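Local coordinates for protein superoxide dismutase (Clostridium difficile, PDB 3TJT) that probably converts superoxide radicals to hydrogen peroxide and oxygen at a protein-bound iron ion, at residues K9-A14 and E25-H30; F89-P94 and P162-D167; S124-F129 and E183-W188; A134-T139 and L144-T149. All blocks are in the same frame, centred on the assembly; numbering follows the deposited sequence.

Contact 1. Residues K9-A14 and E25-H30; sequences KPLPYA and ETMKLH. With FE (Fe (III) ion), chain B.
M27 meets L11 and Y13 where the N-terminal loop folds back over the first helix of the alpha-hairpin domain, the half of the iron/manganese superoxide dismutase fold that supplies H30 to the metal. The example illustrates how one unbranched thioether chain can join a loop to a helix. From CB, which already points at the loop, M27 CG lies anti to the carbonyl carbon (chi1 -62°), and further bends at chi2 and chi3 curl the chain so that CE leads. CB, CG and SD stay back from the loop; CE does the touching. It sits 3.9 Å from L11 CD1, and L11 CD2 is only slightly farther away, so the methyl rests against the fork of the leucine. The same CE comes up to the edge of the Y13 ring, in its plane, 4.0 Å from CE1. Both loop side chains cross M27 at about a right angle. The Y13 hydroxyl is hydrogen-bonded to F89 O, and the side chain of F89 also packs on L11 and M27. About one helical turn beyond M27, H30 does not touch the loop segment; its NE2 binds the iron at 2.2 Å.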
loop_
_atom_site.group_PDB
_atom_site.type_symbol
_atom_site.label_atom_id
_atom_site.label_comp_id
_atom_site.label_asym_id
_atom_site.label_seq_id
_atom_site.Cartn_x
_atom_site.Cartn_y
_atom_site.Cartn_z
ATOM N N LYS A 9 -20.261 -7.650 -7.812
ATOM C CA LYS A 9 -20.865 -8.948 -7.529
ATOM C C LYS A 9 -21.204 -9.031 -6.042
ATOM O O LYS A 9 -20.350 -8.775 -5.189
ATOM C CB LYS A 9 -19.908 -10.074 -7.918
ATOM C CG LYS A 9 -20.427 -11.473 -7.596
ATOM C CD LYS A 9 -19.566 -12.535 -8.255
ATOM C CE LYS A 9 -20.090 -13.941 -7.990
ATOM N NZ LYS A 9 -19.266 -14.955 -8.710
ATOM N N PRO A 10 -22.461 -9.369 -5.717
ATOM C CA PRO A 10 -22.825 -9.479 -4.299
ATOM C C PRO A 10 -21.953 -10.510 -3.598
ATOM O O PRO A 10 -21.599 -11.526 -4.191
ATOM C CB PRO A 10 -24.286 -9.952 -4.347
ATOM C CG PRO A 10 -24.787 -9.462 -5.681
ATOM C CD PRO A 10 -23.609 -9.622 -6.608
ATOM N N LEU A 11 -21.600 -10.247 -2.347
ATOM C CA LEU A 11 -20.787 -11.187 -1.582
ATOM C C LEU A 11 -21.459 -12.560 -1.600
ATOM O O LEU A 11 -22.669 -12.660 -1.400
ATOM C CB LEU A 11 -20.603 -10.694 -0.145
ATOM C CG LEU A 11 -19.455 -11.342 0.623
ATOM C CD1 LEU A 11 -18.097 -10.932 0.024
ATOM C CD2 LEU A 11 -19.523 -10.958 2.097
ATOM N N PRO A 12 -20.683 -13.618 -1.873
ATOM C CA PRO A 12 -21.250 -14.965 -2.064
ATOM C C PRO A 12 -21.637 -15.702 -0.771
ATOM O O PRO A 12 -21.962 -16.890 -0.831
ATOM C CB PRO A 12 -20.115 -15.733 -2.765
ATOM C CG PRO A 12 -19.145 -14.671 -3.260
ATOM C CD PRO A 12 -19.263 -13.552 -2.264
ATOM N N TYR A 13 -21.577 -15.023 0.369
ATOM C CA TYR A 13 -21.877 -15.625 1.670
ATOM C C TYR A 13 -22.163 -14.469 2.620
ATOM O O TYR A 13 -21.998 -13.309 2.249
ATOM C CB TYR A 13 -20.696 -16.470 2.177
ATOM C CG TYR A 13 -19.364 -15.913 1.717
ATOM C CD1 TYR A 13 -18.784 -14.832 2.371
ATOM C CD2 TYR A 13 -18.713 -16.441 0.605
ATOM C CE1 TYR A 13 -17.573 -14.289 1.933
ATOM C CE2 TYR A 13 -17.509 -15.908 0.156
ATOM C CZ TYR A 13 -16.941 -14.833 0.826
ATOM O OH TYR A 13 -15.748 -14.287 0.381
ATOM N N ALA A 14 -22.593 -14.775 3.839
ATOM C CA ALA A 14 -22.885 -13.731 4.811
ATOM C C ALA A 14 -21.610 -12.957 5.157
ATOM O O ALA A 14 -20.510 -13.508 5.085
ATOM C CB ALA A 14 -23.488 -14.339 6.070
ATOM N N GLU A 25 -16.664 -6.674 10.099
ATOM C CA GLU A 25 -16.531 -5.252 9.809
ATOM C C GLU A 25 -15.650 -5.044 8.573
ATOM O O GLU A 25 -15.945 -4.211 7.712
ATOM C CB GLU A 25 -15.950 -4.524 11.021
ATOM C CG GLU A 25 -16.883 -4.514 12.243
ATOM C CD GLU A 25 -17.102 -5.886 12.904
ATOM O OE1 GLU A 25 -16.194 -6.754 12.871
ATOM O OE2 GLU A 25 -18.199 -6.078 13.491
ATOM N N THR A 26 -14.583 -5.822 8.495
ATOM C CA THR A 26 -13.682 -5.757 7.342
ATOM C C THR A 26 -14.351 -6.261 6.065
ATOM O O THR A 26 -14.195 -5.668 4.997
ATOM C CB THR A 26 -12.391 -6.524 7.628
ATOM O OG1 THR A 26 -11.648 -5.823 8.625
ATOM C CG2 THR A 26 -11.537 -6.662 6.364
ATOM N N MET A 27 -15.121 -7.341 6.161
ATOM C CA MET A 27 -15.846 -7.804 4.976
ATOM C C MET A 27 -16.780 -6.725 4.435
ATOM O O MET A 27 -16.865 -6.518 3.225
ATOM C CB MET A 27 -16.624 -9.104 5.259
ATOM C CG MET A 27 -15.744 -10.292 5.644
ATOM S SD MET A 27 -14.510 -10.783 4.384
ATOM C CE MET A 27 -15.552 -11.023 2.950
ATOM N N LYS A 28 -17.475 -6.027 5.331
ATOM C CA LYS A 28 -18.363 -4.939 4.935
ATOM C C LYS A 28 -17.606 -3.805 4.237
ATOM O O LYS A 28 -17.999 -3.356 3.168
ATOM C CB LYS A 28 -19.128 -4.390 6.146
ATOM C CG LYS A 28 -20.194 -5.330 6.690
ATOM C CD LYS A 28 -21.594 -4.912 6.241
ATOM C CE LYS A 28 -22.657 -5.887 6.760
ATOM N NZ LYS A 28 -24.001 -5.650 6.149
ATOM N N LEU A 29 -16.516 -3.349 4.844
ATOM C CA LEU A 29 -15.746 -2.260 4.259
ATOM C C LEU A 29 -15.116 -2.709 2.955
ATOM O O LEU A 29 -15.166 -2.003 1.953
ATOM C CB LEU A 29 -14.641 -1.816 5.219
ATOM C CG LEU A 29 -15.093 -1.037 6.458
ATOM C CD1 LEU A 29 -14.011 -1.080 7.518
ATOM C CD2 LEU A 29 -15.455 0.390 6.111
ATOM N N HIS A 30 -14.511 -3.884 2.978
ATOM C CA HIS A 30 -13.744 -4.372 1.833
ATOM C C HIS A 30 -14.660 -4.511 0.616
ATOM O O HIS A 30 -14.317 -4.089 -0.492
ATOM C CB HIS A 30 -13.103 -5.711 2.191
ATOM C CG HIS A 30 -11.881 -6.034 1.387
ATOM N ND1 HIS A 30 -11.187 -7.213 1.545
ATOM C CD2 HIS A 30 -11.214 -5.325 0.444
ATOM C CE1 HIS A 30 -10.152 -7.227 0.724
ATOM N NE2 HIS A 30 -10.149 -6.095 0.044
HETATM FE FE FE B . -8.594 -5.147 -1.112
HETATM O O HOH W 1 -6.842 -4.600 -2.381
#

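Contact 2. Residues F89-P94 and P162-D167; sequences FDIMTP and PIIGLD. With FE (Fe (III) ion), chain B.
With chi1 at -153°, I91 CG1 lies roughly anti to the backbone N, and chi2 of 57° swings CD1 toward the backbone corner at I163, while CG2 falls between the backbone N and the carbonyl carbon. The two branches thereby address different residues of 162-167. CD1 reaches I163 O at 3.6 Å, CG1 packs on I164 CG2 at 3.9 Å, and CG2 lies 3.8 Å from G165 O. I91 and I164 cross at about a right angle, and I164 offers CG2 and CB to the contact while the end of its longer branch leads away. This is a case of a branched side chain spreading over a backbone corner: two of its three neighbours are carbonyl oxygens. I163 O is hydrogen-bonded by N200, whereas the buried G165 O has no polar partner in the model. At the far end of the segment, D167 OD2 binds the iron at 1.9 Å, completing with H30, H85 and H171 the protein ligands of the site; D167 OD1 accepts a hydrogen bond from W169 N. I91 is the first residue to leave helix 72-90. The contact joins the alpha-hairpin domain to the C-terminal domain. I163 and I164, both facing L136, form a classic beta bulge on strand 161-167, with helices 181-188 and 194-202 packing on I164.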
loop_
_atom_site.group_PDB
_atom_site.type_symbol
_atom_site.label_atom_id
_atom_site.label_comp_id
_atom_site.label_asym_id
_atom_site.label_seq_id
_atom_site.Cartn_x
_atom_site.Cartn_y
_atom_site.Cartn_z
ATOM N N PHE A 89 -13.187 -12.473 -3.321
ATOM C CA PHE A 89 -14.347 -12.895 -2.538
ATOM C C PHE A 89 -14.843 -14.263 -3.019
ATOM O O PHE A 89 -15.302 -15.066 -2.214
ATOM C CB PHE A 89 -15.440 -11.829 -2.542
ATOM C CG PHE A 89 -14.993 -10.517 -1.932
ATOM C CD1 PHE A 89 -14.349 -10.504 -0.695
ATOM C CD2 PHE A 89 -15.198 -9.317 -2.589
ATOM C CE1 PHE A 89 -13.920 -9.304 -0.128
ATOM C CE2 PHE A 89 -14.781 -8.109 -2.021
ATOM C CZ PHE A 89 -14.138 -8.108 -0.794
ATOM N N ASP A 90 -14.693 -14.543 -4.316
ATOM C CA ASP A 90 -15.070 -15.862 -4.850
ATOM C C ASP A 90 -14.158 -17.000 -4.386
ATOM O O ASP A 90 -14.573 -18.167 -4.344
ATOM C CB ASP A 90 -15.117 -15.836 -6.389
ATOM C CG ASP A 90 -16.413 -15.271 -6.930
ATOM O OD1 ASP A 90 -17.367 -15.071 -6.148
ATOM O OD2 ASP A 90 -16.476 -15.019 -8.153
ATOM N N ILE A 91 -12.917 -16.678 -4.030
ATOM C CA ILE A 91 -11.939 -17.711 -3.716
ATOM C C ILE A 91 -11.915 -18.039 -2.214
ATOM O O ILE A 91 -11.088 -18.818 -1.743
ATOM C CB ILE A 91 -10.521 -17.346 -4.239
ATOM C CG1 ILE A 91 -9.701 -18.608 -4.522
ATOM C CG2 ILE A 91 -9.778 -16.431 -3.260
ATOM C CD1 ILE A 91 -10.383 -19.555 -5.510
ATOM N N MET A 92 -12.840 -17.437 -1.474
ATOM C CA MET A 92 -13.002 -17.762 -0.063
ATOM C C MET A 92 -14.377 -18.378 0.176
ATOM O O MET A 92 -15.307 -18.154 -0.600
ATOM C CB MET A 92 -12.824 -16.511 0.804
ATOM C CG MET A 92 -11.420 -15.876 0.665
ATOM S SD MET A 92 -11.168 -14.532 1.840
ATOM C CE MET A 92 -12.200 -13.256 1.149
ATOM N N THR A 93 -14.502 -19.144 1.256
ATOM C CA THR A 93 -15.784 -19.771 1.581
ATOM C C THR A 93 -15.827 -20.196 3.048
ATOM O O THR A 93 -14.802 -20.559 3.624
ATOM C CB THR A 93 -16.025 -21.031 0.700
ATOM O OG1 THR A 93 -17.291 -21.629 1.036
ATOM C CG2 THR A 93 -14.918 -22.045 0.912
ATOM N N PRO A 94 -17.024 -20.165 3.654
ATOM C CA PRO A 94 -17.194 -20.722 5.002
ATOM C C PRO A 94 -17.260 -22.253 4.998
ATOM O O PRO A 94 -17.150 -22.868 6.058
ATOM C CB PRO A 94 -18.536 -20.139 5.448
ATOM C CG PRO A 94 -19.287 -19.937 4.184
ATOM C CD PRO A 94 -18.253 -19.516 3.163
ATOM N N PRO A 162 -4.916 -16.681 -12.709
ATOM C CA PRO A 162 -4.953 -16.794 -11.245
ATOM C C PRO A 162 -5.765 -18.009 -10.813
ATOM O O PRO A 162 -6.868 -18.222 -11.316
ATOM C CB PRO A 162 -5.674 -15.514 -10.797
ATOM C CG PRO A 162 -5.734 -14.633 -11.985
ATOM C CD PRO A 162 -5.654 -15.508 -13.198
ATOM N N ILE A 163 -5.216 -18.778 -9.881
ATOM C CA ILE A 163 -5.867 -19.971 -9.350
ATOM C C ILE A 163 -6.380 -19.684 -7.933
ATOM O O ILE A 163 -7.561 -19.860 -7.647
ATOM C CB ILE A 163 -4.902 -21.163 -9.347
ATOM C CG1 ILE A 163 -4.358 -21.398 -10.767
ATOM C CG2 ILE A 163 -5.598 -22.431 -8.814
ATOM C CD1 ILE A 163 -5.446 -21.567 -11.821
ATOM N N ILE A 164 -5.483 -19.255 -7.046
ATOM C CA ILE A 164 -5.914 -18.561 -5.825
ATOM C C ILE A 164 -5.120 -17.254 -5.695
ATOM O O ILE A 164 -4.091 -17.073 -6.345
ATOM C CB ILE A 164 -5.752 -19.413 -4.533
ATOM C CG1 ILE A 164 -4.286 -19.515 -4.103
ATOM C CG2 ILE A 164 -6.419 -20.798 -4.692
ATOM C CD1 ILE A 164 -4.076 -20.200 -2.745
ATOM N N GLY A 165 -5.600 -16.339 -4.866
ATOM C CA GLY A 165 -4.892 -15.084 -4.670
ATOM C C GLY A 165 -5.278 -14.477 -3.340
ATOM O O GLY A 165 -6.415 -14.645 -2.907
ATOM N N LEU A 166 -4.334 -13.779 -2.707
ATOM C CA LEU A 166 -4.537 -13.181 -1.383
ATOM C C LEU A 166 -4.222 -11.691 -1.416
ATOM O O LEU A 166 -3.124 -11.277 -1.811
ATOM C CB LEU A 166 -3.646 -13.874 -0.346
ATOM C CG LEU A 166 -3.644 -13.293 1.080
ATOM C CD1 LEU A 166 -5.054 -13.270 1.675
ATOM C CD2 LEU A 166 -2.671 -14.076 1.964
ATOM N N ASP A 167 -5.197 -10.900 -0.995
ATOM C CA ASP A 167 -5.074 -9.450 -0.876
ATOM C C ASP A 167 -4.238 -9.122 0.357
ATOM O O ASP A 167 -4.624 -9.459 1.474
ATOM C CB ASP A 167 -6.485 -8.863 -0.745
ATOM C CG ASP A 167 -6.523 -7.352 -0.820
ATOM O OD1 ASP A 167 -5.451 -6.702 -0.840
ATOM O OD2 ASP A 167 -7.645 -6.793 -0.870
HETATM FE FE FE B . -8.594 -5.147 -1.112
HETATM O O HOH W 1 -6.842 -4.600 -2.381
#

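Contact 3. Residues S124-F129 and E183-W188; sequences SALDVF and EYIDNW
I185 reaches from helix 181-188 to A125 and L126 near the end of helix 114-127, a helix-to-helix contact within the C-terminal domain in which I185 makes all the contacts of its segment with 124-129. Its CG1 lies anti to the carbonyl carbon, beside the backbone N (chi1 -64°), and chi2 of 162° keeps the branch nearly straight, carrying CD1 right up to the opposing helix. There CD1 meets A125 CB at 3.6 Å and L126 N at 3.5 Å. CG1, one bond behind, also stays within 4.0 Å of A125 CB. The small A125 side chain, directed toward helix 181-188, lets the methyl approach the helix backbone itself. L126 takes part more from the flank: its CB is 4.1 Å from I185 CD1, its CD1 is 4.2 Å from the same methyl, and the two side chains cross at about a right angle. I185 also packs on Q122 of helix 114-127 and on L166 of strand 161-167. Polar ties run beside the contact, where R181 is hydrogen-bonded to A125 O and V128 O. Between the two segments themselves no hydrogen bond forms, consistent with a contact held mainly by apolar packing.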
loop_
_atom_site.group_PDB
_atom_site.type_symbol
_atom_site.label_atom_id
_atom_site.label_comp_id
_atom_site.label_asym_id
_atom_site.label_seq_id
_atom_site.Cartn_x
_atom_site.Cartn_y
_atom_site.Cartn_z
ATOM N N SER A 124 5.867 -15.471 0.174
ATOM C CA SER A 124 5.663 -14.478 -0.878
ATOM C C SER A 124 4.663 -13.419 -0.439
ATOM O O SER A 124 4.873 -12.227 -0.674
ATOM C CB SER A 124 5.212 -15.131 -2.191
ATOM O OG SER A 124 6.257 -15.926 -2.738
ATOM N N ALA A 125 3.582 -13.858 0.203
ATOM C CA ALA A 125 2.569 -12.936 0.716
ATOM C C ALA A 125 3.154 -12.015 1.792
ATOM O O ALA A 125 2.853 -10.812 1.840
ATOM C CB ALA A 125 1.381 -13.721 1.282
ATOM N N LEU A 126 3.988 -12.582 2.656
ATOM C CA LEU A 126 4.575 -11.811 3.749
ATOM C C LEU A 126 5.546 -10.762 3.232
ATOM O O LEU A 126 5.668 -9.681 3.803
ATOM C CB LEU A 126 5.293 -12.739 4.729
ATOM C CG LEU A 126 5.810 -12.073 6.006
ATOM C CD1 LEU A 126 4.636 -11.688 6.892
ATOM C CD2 LEU A 126 6.788 -12.989 6.746
ATOM N N ASP A 127 6.233 -11.085 2.141
ATOM C CA ASP A 127 7.301 -10.229 1.630
ATOM C C ASP A 127 6.844 -9.121 0.667
ATOM O O ASP A 127 7.652 -8.283 0.265
ATOM C CB ASP A 127 8.398 -11.077 0.974
ATOM C CG ASP A 127 9.205 -11.889 1.983
ATOM O OD1 ASP A 127 9.032 -11.701 3.208
ATOM O OD2 ASP A 127 10.022 -12.729 1.545
ATOM N N VAL A 128 5.567 -9.099 0.290
ATOM C CA VAL A 128 5.073 -8.018 -0.549
ATOM C C VAL A 128 5.311 -6.709 0.191
ATOM O O VAL A 128 4.890 -6.557 1.345
ATOM C CB VAL A 128 3.568 -8.152 -0.864
ATOM C CG1 VAL A 128 3.040 -6.870 -1.480
ATOM C CG2 VAL A 128 3.319 -9.349 -1.799
ATOM N N PHE A 129 6.011 -5.780 -0.456
ATOM C CA PHE A 129 6.327 -4.503 0.180
ATOM C C PHE A 129 5.405 -3.416 -0.335
ATOM O O PHE A 129 5.378 -3.126 -1.534
ATOM C CB PHE A 129 7.784 -4.096 -0.056
ATOM C CG PHE A 129 8.213 -2.942 0.796
ATOM C CD1 PHE A 129 8.577 -3.153 2.117
ATOM C CD2 PHE A 129 8.210 -1.650 0.299
ATOM C CE1 PHE A 129 8.956 -2.081 2.933
ATOM C CE2 PHE A 129 8.591 -0.570 1.100
ATOM C CZ PHE A 129 8.955 -0.788 2.419
ATOM N N GLU A 183 -0.071 -13.392 10.716
ATOM C CA GLU A 183 -1.203 -14.090 11.321
ATOM C C GLU A 183 -2.402 -14.108 10.386
ATOM O O GLU A 183 -3.140 -15.090 10.325
ATOM C CB GLU A 183 -1.590 -13.446 12.655
ATOM C CG GLU A 183 -0.517 -13.597 13.723
ATOM C CD GLU A 183 -0.832 -12.831 14.997
ATOM O OE1 GLU A 183 -1.905 -12.205 15.071
ATOM O OE2 GLU A 183 0.006 -12.851 15.924
ATOM N N TYR A 184 -2.597 -13.007 9.670
ATOM C CA TYR A 184 -3.645 -12.917 8.661
ATOM C C TYR A 184 -3.426 -13.963 7.572
ATOM O O TYR A 184 -4.353 -14.677 7.183
ATOM C CB TYR A 184 -3.635 -11.517 8.052
ATOM C CG TYR A 184 -4.415 -11.332 6.761
ATOM C CD1 TYR A 184 -5.796 -11.502 6.714
ATOM C CD2 TYR A 184 -3.764 -10.926 5.599
ATOM C CE1 TYR A 184 -6.512 -11.289 5.522
ATOM C CE2 TYR A 184 -4.451 -10.717 4.421
ATOM C CZ TYR A 184 -5.822 -10.897 4.382
ATOM O OH TYR A 184 -6.484 -10.667 3.200
ATOM N N ILE A 185 -2.194 -14.051 7.086
ATOM C CA ILE A 185 -1.872 -14.993 6.014
ATOM C C ILE A 185 -2.128 -16.429 6.461
ATOM O O ILE A 185 -2.787 -17.205 5.765
ATOM C CB ILE A 185 -0.411 -14.836 5.553
ATOM C CG1 ILE A 185 -0.214 -13.446 4.934
ATOM C CG2 ILE A 185 -0.045 -15.939 4.565
ATOM C CD1 ILE A 185 1.248 -13.010 4.836
ATOM N N ASP A 186 -1.626 -16.779 7.635
ATOM C CA ASP A 186 -1.818 -18.133 8.140
ATOM C C ASP A 186 -3.301 -18.470 8.323
ATOM O O ASP A 186 -3.752 -19.548 7.932
ATOM C CB ASP A 186 -1.066 -18.336 9.453
ATOM C CG ASP A 186 -0.941 -19.802 9.823
ATOM O OD1 ASP A 186 -0.460 -20.602 8.984
ATOM O OD2 ASP A 186 -1.329 -20.156 10.950
ATOM N N ASN A 187 -4.062 -17.546 8.896
ATOM C CA ASN A 187 -5.485 -17.782 9.121
ATOM C C ASN A 187 -6.288 -17.889 7.835
ATOM O O ASN A 187 -7.301 -18.582 7.785
ATOM C CB ASN A 187 -6.078 -16.703 10.021
ATOM C CG ASN A 187 -5.977 -17.062 11.485
ATOM O OD1 ASN A 187 -5.710 -18.214 11.830
ATOM N ND2 ASN A 187 -6.185 -16.086 12.353
ATOM N N TRP A 188 -5.831 -17.202 6.792
ATOM C CA TRP A 188 -6.576 -17.160 5.544
ATOM C C TRP A 188 -6.719 -18.544 4.905
ATOM O O TRP A 188 -7.701 -18.817 4.213
ATOM C CB TRP A 188 -5.909 -16.181 4.579
ATOM C CG TRP A 188 -6.566 -16.073 3.245
ATOM C CD1 TRP A 188 -7.733 -15.439 2.951
ATOM C CD2 TRP A 188 -6.062 -16.586 2.002
ATOM N NE1 TRP A 188 -7.995 -15.531 1.604
ATOM C CE2 TRP A 188 -6.986 -16.234 1.002
ATOM C CE3 TRP A 188 -4.917 -17.303 1.645
ATOM C CZ2 TRP A 188 -6.802 -16.572 -0.337
ATOM C CZ3 TRP A 188 -4.737 -17.644 0.310
ATOM C CH2 TRP A 188 -5.678 -17.282 -0.662
#

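Contact 4. Residues A134-T139 and L144-T149; sequences AWLVAT and LSIMTT
L144 opens its strand with CD2 against A138 CB at 3.8 Å and CB beside L136 CD1, the L136 and L144 side chains meeting at a slant; helix 101-111 packs on L144 as well. S145 pairs with V137 through two backbone hydrogen bonds, V137 N to S145 O being nearly straight (176°). With S145 chi1 at 60°, S145 OG lies between its own backbone N and carbonyl carbon, 3.3 Å from V137 CG2. I146 then pairs with L136 without hydrogen bonds; its CA makes a CA-H...O contact with W135 O at 3.2 Å, and its side chain turns to the face that also carries L136 and L144, where helix 114-127 packs. The ladder is that of an antiparallel beta hairpin, strands 132-138 and 144-150, with 132-138 in the middle of the three-stranded sheet of the C-terminal domain. M147 returns to the W135 and V137 face: its backbone exchanges two hydrogen bonds with W135, and its CG touches W135 CB and V137 CG1, the M147 and V137 side chains crossing at about a right angle. T148 follows, its CG2 lying over A134 CA at 4.1 Å. At T149, OG1 accepts the indole N-H of W135 NE1 at 2.8 Å, almost straight (177°) and almost in the ring plane; the hydroxyl is also hydrogen-bonded to D153 O.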
loop_
_atom_site.group_PDB
_atom_site.type_symbol
_atom_site.label_atom_id
_atom_site.label_comp_id
_atom_site.label_asym_id
_atom_site.label_seq_id
_atom_site.Cartn_x
_atom_site.Cartn_y
_atom_site.Cartn_z
ATOM N N ALA A 134 -0.626 -11.710 -3.442
ATOM C CA ALA A 134 0.150 -12.914 -3.736
ATOM C C ALA A 134 -0.748 -13.882 -4.493
ATOM O O ALA A 134 -1.922 -14.022 -4.159
ATOM C CB ALA A 134 0.664 -13.565 -2.461
ATOM N N TRP A 135 -0.194 -14.552 -5.501
ATOM C CA TRP A 135 -1.003 -15.380 -6.396
ATOM C C TRP A 135 -0.409 -16.769 -6.608
ATOM O O TRP A 135 0.812 -16.929 -6.686
ATOM C CB TRP A 135 -1.108 -14.729 -7.789
ATOM C CG TRP A 135 -1.606 -13.305 -7.827
ATOM C CD1 TRP A 135 -0.842 -12.167 -7.863
ATOM C CD2 TRP A 135 -2.966 -12.879 -7.846
ATOM N NE1 TRP A 135 -1.653 -11.055 -7.912
ATOM C CE2 TRP A 135 -2.962 -11.465 -7.895
ATOM C CE3 TRP A 135 -4.196 -13.555 -7.831
ATOM C CZ2 TRP A 135 -4.131 -10.719 -7.918
ATOM C CZ3 TRP A 135 -5.361 -12.809 -7.861
ATOM C CH2 TRP A 135 -5.323 -11.402 -7.898
ATOM N N LEU A 136 -1.283 -17.770 -6.711
ATOM C CA LEU A 136 -0.920 -19.034 -7.353
ATOM C C LEU A 136 -1.446 -18.908 -8.770
ATOM O O LEU A 136 -2.641 -18.670 -8.980
ATOM C CB LEU A 136 -1.574 -20.227 -6.645
ATOM C CG LEU A 136 -1.445 -21.586 -7.344
ATOM C CD1 LEU A 136 0.009 -22.031 -7.361
ATOM C CD2 LEU A 136 -2.325 -22.627 -6.663
ATOM N N VAL A 137 -0.559 -19.036 -9.754
ATOM C CA VAL A 137 -0.960 -18.828 -11.136
ATOM C C VAL A 137 -0.574 -20.024 -12.003
ATOM O O VAL A 137 0.287 -20.813 -11.631
ATOM C CB VAL A 137 -0.325 -17.559 -11.741
ATOM C CG1 VAL A 137 -0.787 -16.302 -10.988
ATOM C CG2 VAL A 137 1.195 -17.673 -11.749
ATOM N N ALA A 138 -1.232 -20.142 -13.151
ATOM C CA ALA A 138 -0.909 -21.198 -14.107
ATOM C C ALA A 138 -0.637 -20.604 -15.482
ATOM O O ALA A 138 -1.302 -19.650 -15.906
ATOM C CB ALA A 138 -2.047 -22.194 -14.197
ATOM N N THR A 139 0.343 -21.167 -16.177
ATOM C CA THR A 139 0.513 -20.863 -17.589
ATOM C C THR A 139 -0.600 -21.544 -18.381
ATOM O O THR A 139 -1.369 -22.337 -17.840
ATOM C CB THR A 139 1.869 -21.362 -18.104
ATOM O OG1 THR A 139 1.942 -22.782 -17.931
ATOM C CG2 THR A 139 3.001 -20.709 -17.339
ATOM N N LEU A 144 2.170 -24.585 -12.649
ATOM C CA LEU A 144 1.890 -23.666 -11.538
ATOM C C LEU A 144 3.134 -22.953 -11.016
ATOM O O LEU A 144 4.225 -23.516 -11.003
ATOM C CB LEU A 144 1.224 -24.414 -10.376
ATOM C CG LEU A 144 -0.120 -25.087 -10.653
ATOM C CD1 LEU A 144 -0.568 -25.920 -9.435
ATOM C CD2 LEU A 144 -1.178 -24.062 -11.038
ATOM N N SER A 145 2.950 -21.713 -10.565
ATOM C CA SER A 145 4.004 -20.968 -9.901
ATOM C C SER A 145 3.362 -19.967 -8.946
ATOM O O SER A 145 2.163 -19.722 -9.013
ATOM C CB SER A 145 4.874 -20.224 -10.921
ATOM O OG SER A 145 4.105 -19.298 -11.672
ATOM N N ILE A 146 4.163 -19.405 -8.053
ATOM C CA ILE A 146 3.688 -18.341 -7.172
ATOM C C ILE A 146 4.334 -17.015 -7.579
ATOM O O ILE A 146 5.536 -16.967 -7.846
ATOM C CB ILE A 146 4.003 -18.663 -5.708
ATOM C CG1 ILE A 146 3.139 -19.845 -5.252
ATOM C CG2 ILE A 146 3.748 -17.441 -4.824
ATOM C CD1 ILE A 146 3.619 -20.502 -3.987
ATOM N N MET A 147 3.533 -15.958 -7.668
ATOM C CA MET A 147 4.062 -14.633 -7.998
ATOM C C MET A 147 3.286 -13.580 -7.226
ATOM O O MET A 147 2.202 -13.846 -6.709
ATOM C CB MET A 147 3.907 -14.342 -9.492
ATOM C CG MET A 147 2.445 -14.039 -9.878
ATOM S SD MET A 147 2.234 -13.468 -11.559
ATOM C CE MET A 147 2.987 -11.842 -11.479
ATOM N N THR A 148 3.834 -12.374 -7.155
ATOM C CA THR A 148 3.103 -11.270 -6.541
ATOM C C THR A 148 2.895 -10.137 -7.541
ATOM O O THR A 148 3.594 -10.047 -8.558
ATOM C CB THR A 148 3.833 -10.732 -5.294
ATOM O OG1 THR A 148 5.085 -10.154 -5.685
ATOM C CG2 THR A 148 4.088 -11.854 -4.312
ATOM N N THR A 149 1.909 -9.293 -7.269
ATOM C CA THR A 149 1.703 -8.075 -8.044
ATOM C C THR A 149 1.548 -6.893 -7.092
ATOM O O THR A 149 1.039 -7.049 -5.973
ATOM C CB THR A 149 0.446 -8.132 -8.937
ATOM O OG1 THR A 149 -0.713 -8.389 -8.125
ATOM C CG2 THR A 149 0.576 -9.214 -10.031
#

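In the fold
Contacts 1 and 2 meet at the metal: H30 NE2 and D167 OD2, 2.8 Å apart, both bind the iron, one from each domain, and water 1 is common to both. They also touch through a salt bridge from K9 NZ to D90 OD2. Y184, within segment 183-188 of contact 3, is probably hydrogen-bonded through its OH to D167 O (2.8 Å). Contacts 2 and 4 share a sheet, strand 132-138 adjoining 161-167 through I163 N to L136 O at 2.7 Å, and contact 4 is nested in the chain loops closed by contacts 2 and 3. Contacts 1 and 4 lie on opposite sides of the chain's centre, their centres about 24 Å apart.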